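Local coordinates for protein erythrocyte binding antigen 140 (Plasmodium falciparum, PDB 4GF2) that probably binds a receptor on the host red cell surface during erythrocyte invasion, here as the part that holds its two Duffy binding domains, at residues N271-E274 and Y275-C279. The protein carries 3 engineered substitutions. Residues are numbered along the deposited sequence; the frame is centred on the assembly and turned at random.
Sequences NEKE and YDDLC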
ATOM      1  N   ASN A 271      11.374   9.599   5.030  1.00 95.22           N
ATOM      2  CA  ASN A 271      11.134   8.743   6.185  1.00 90.59           C
ATOM      3  C   ASN A 271      12.444   8.159   6.694  1.00 87.28           C
ATOM      4  O   ASN A 271      13.213   7.578   5.932  1.00 86.64           O
ATOM      5  CB  ASN A 271      10.147   7.626   5.843  1.00 91.19           C
ATOM      6  CG  ASN A 271       8.701   8.068   5.972  1.00 90.39           C
ATOM      7  OD1 ASN A 271       8.412   9.257   6.116  1.00 87.86           O
ATOM      8  ND2 ASN A 271       7.785   7.110   5.920  1.00 92.43           N
ATOM      9  N   GLU A 272      12.696   8.328   7.986  1.00 84.83           N
ATOM     10  CA  GLU A 272      13.946   7.879   8.581  1.00 84.28           C
ATOM     11  C   GLU A 272      13.972   6.363   8.721  1.00 76.91           C
ATOM     12  O   GLU A 272      12.959   5.690   8.530  1.00 72.80           O
ATOM     13  CB  GLU A 272      14.151   8.540   9.948  1.00 88.55           C
ATOM     14  CG  GLU A 272      14.279  10.058   9.885  1.00 92.21           C
ATOM     15  CD  GLU A 272      14.184  10.716  11.251  1.00 94.30           C
ATOM     16  OE1 GLU A 272      14.092   9.986  12.261  1.00 96.81           O
ATOM     17  OE2 GLU A 272      14.197  11.964  11.312  1.00 93.73           O
ATOM     18  N   LYS A 273      15.145   5.837   9.052  1.00 74.83           N
ATOM     19  CA  LYS A 273      15.319   4.409   9.252  1.00 71.74           C
ATOM     20  C   LYS A 273      14.300   3.914  10.269  1.00 67.56           C
ATOM     21  O   LYS A 273      13.742   2.826  10.128  1.00 67.81           O
ATOM     22  CB  LYS A 273      16.742   4.117   9.743  1.00 75.54           C
ATOM     23  CG  LYS A 273      17.409   2.923   9.083  1.00 81.78           C
ATOM     24  CD  LYS A 273      16.972   1.610   9.707  1.00 86.74           C
ATOM     25  CE  LYS A 273      17.634   0.417   9.027  1.00 94.01           C
ATOM     26  NZ  LYS A 273      19.123   0.457   9.116  1.00100.26           N
ATOM     27  N   GLU A 274      14.040   4.733  11.283  1.00 65.25           N
ATOM     28  CA  GLU A 274      13.213   4.314  12.406  1.00 64.25           C
ATOM     29  C   GLU A 274      11.787   3.987  11.974  1.00 62.75           C
ATOM     30  O   GLU A 274      11.182   3.046  12.486  1.00 66.18           O
ATOM     31  CB  GLU A 274      13.197   5.386  13.493  1.00 65.58           C
ATOM     32  CG  GLU A 274      12.599   4.907  14.806  1.00 67.49           C
ATOM     33  CD  GLU A 274      12.697   5.943  15.907  1.00 71.06           C
ATOM     34  OE1 GLU A 274      13.090   7.092  15.611  1.00 73.00           O
ATOM     35  OE2 GLU A 274      12.384   5.606  17.068  1.00 71.87           O
ATOM     36  N   TYR A 275      11.247   4.761  11.040  1.00 57.91           N
ATOM     37  CA  TYR A 275       9.899   4.496  10.557  1.00 52.38           C
ATOM     38  C   TYR A 275       9.819   3.111   9.915  1.00 51.62           C
ATOM     39  O   TYR A 275       8.948   2.307  10.251  1.00 49.89           O
ATOM     40  CB  TYR A 275       9.447   5.555   9.554  1.00 49.41           C
ATOM     41  CG  TYR A 275       8.102   5.221   8.967  1.00 45.90           C
ATOM     42  CD1 TYR A 275       7.998   4.392   7.859  1.00 44.34           C
ATOM     43  CD2 TYR A 275       6.936   5.698   9.542  1.00 44.85           C
ATOM     44  CE1 TYR A 275       6.771   4.066   7.330  1.00 43.02           C
ATOM     45  CE2 TYR A 275       5.701   5.377   9.017  1.00 43.53           C
ATOM     46  CZ  TYR A 275       5.626   4.559   7.913  1.00 42.61           C
ATOM     47  OH  TYR A 275       4.397   4.236   7.388  1.00 42.44           O
ATOM     48  N   ASP A 276      10.732   2.842   8.985  1.00 52.56           N
ATOM     49  CA  ASP A 276      10.805   1.542   8.328  1.00 51.71           C
ATOM     50  C   ASP A 276      10.981   0.419   9.348  1.00 51.69           C
ATOM     51  O   ASP A 276      10.411  -0.660   9.200  1.00 51.26           O
ATOM     52  CB  ASP A 276      11.964   1.515   7.331  1.00 53.49           C
ATOM     53  CG  ASP A 276      11.652   2.266   6.049  1.00 55.47           C
ATOM     54  OD1 ASP A 276      10.613   2.954   5.990  1.00 52.80           O
ATOM     55  OD2 ASP A 276      12.454   2.167   5.096  1.00 60.34           O
ATOM     56  N   ASP A 277      11.771   0.681  10.384  1.00 53.24           N
ATOM     57  CA  ASP A 277      12.039  -0.315  11.417  1.00 55.45           C
ATOM     58  C   ASP A 277      10.793  -0.660  12.232  1.00 53.49           C
ATOM     59  O   ASP A 277      10.677  -1.767  12.755  1.00 53.44           O
ATOM     60  CB  ASP A 277      13.129   0.187  12.370  1.00 59.08           C
ATOM     61  CG  ASP A 277      14.478   0.343  11.694  1.00 61.92           C
ATOM     62  OD1 ASP A 277      14.716  -0.322  10.659  1.00 60.96           O
ATOM     63  OD2 ASP A 277      15.304   1.129  12.210  1.00 65.42           O
ATOM     64  N   LEU A 278       9.872   0.288  12.353  1.00 52.44           N
ATOM     65  CA  LEU A 278       8.710   0.106  13.217  1.00 52.30           C
ATOM     66  C   LEU A 278       7.422  -0.170  12.449  1.00 52.22           C
ATOM     67  O   LEU A 278       6.457  -0.682  13.017  1.00 52.03           O
ATOM     68  CB  LEU A 278       8.504   1.340  14.094  1.00 51.57           C
ATOM     69  CG  LEU A 278       9.548   1.608  15.179  1.00 52.32           C
ATOM     70  CD1 LEU A 278       9.140   2.825  15.989  1.00 50.47           C
ATOM     71  CD2 LEU A 278       9.731   0.401  16.086  1.00 55.78           C
ATOM     72  N   CYS A 279       7.404   0.170  11.165  1.00 51.78           N
ATOM     73  CA  CYS A 279       6.157   0.158  10.407  1.00 47.96           C
ATOM     74  C   CYS A 279       6.154  -0.792   9.216  1.00 46.14           C
ATOM     75  O   CYS A 279       5.121  -0.980   8.579  1.00 43.45           O
ATOM     76  CB  CYS A 279       5.819   1.571   9.941  1.00 46.07           C
ATOM     77  SG  CYS A 279       5.345   2.667  11.288  1.00 52.93           S
TER
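The carbonyl oxygen of K273 receives the amide of D277 in the first full helical turn, D277 N to K273 O 2.9 Å. D277 then bends back over this turn: its CG stands beside its own backbone N (chi1 -66°), which brings the carboxylate tightly, perhaps doubtfully so, against the lysine chain, K273 CD to D277 OD2 3.0 Å. Lysine suits this exposed place by its opposite charge, which may ease that of the carboxylate from 4.7 Å, K273 NZ to D277 OD1, too far for a salt bridge. E272 occupies the N-cap, its OE2 salt-bridged to K262, and its carbonyl takes a weak bond from the amide of Y275, Y275 N to E272 O 3.2 Å. Just before the helix, N271 sets ND2 above one face of the Y275 ring, toward the rim, 3.3 Å from CD1 of Y275, its amide tilted 48° from the ring plane. The short helix 273-279 closes on C279, whose CB sits over the rim of the opposite face and whose sulfur forms a disulfide with C219, tying this helix to helix 213-242, probably within the first Duffy binding-like domain. Y275 reaches the same helix, its hydroxyl hydrogen-bonded to the carbonyl of C219. Apolar L278, buried, packs on I198 of helix 175-202, while E274 touches F195 and its extended chain carries the carboxylate toward K199 in a long, weak ion pair.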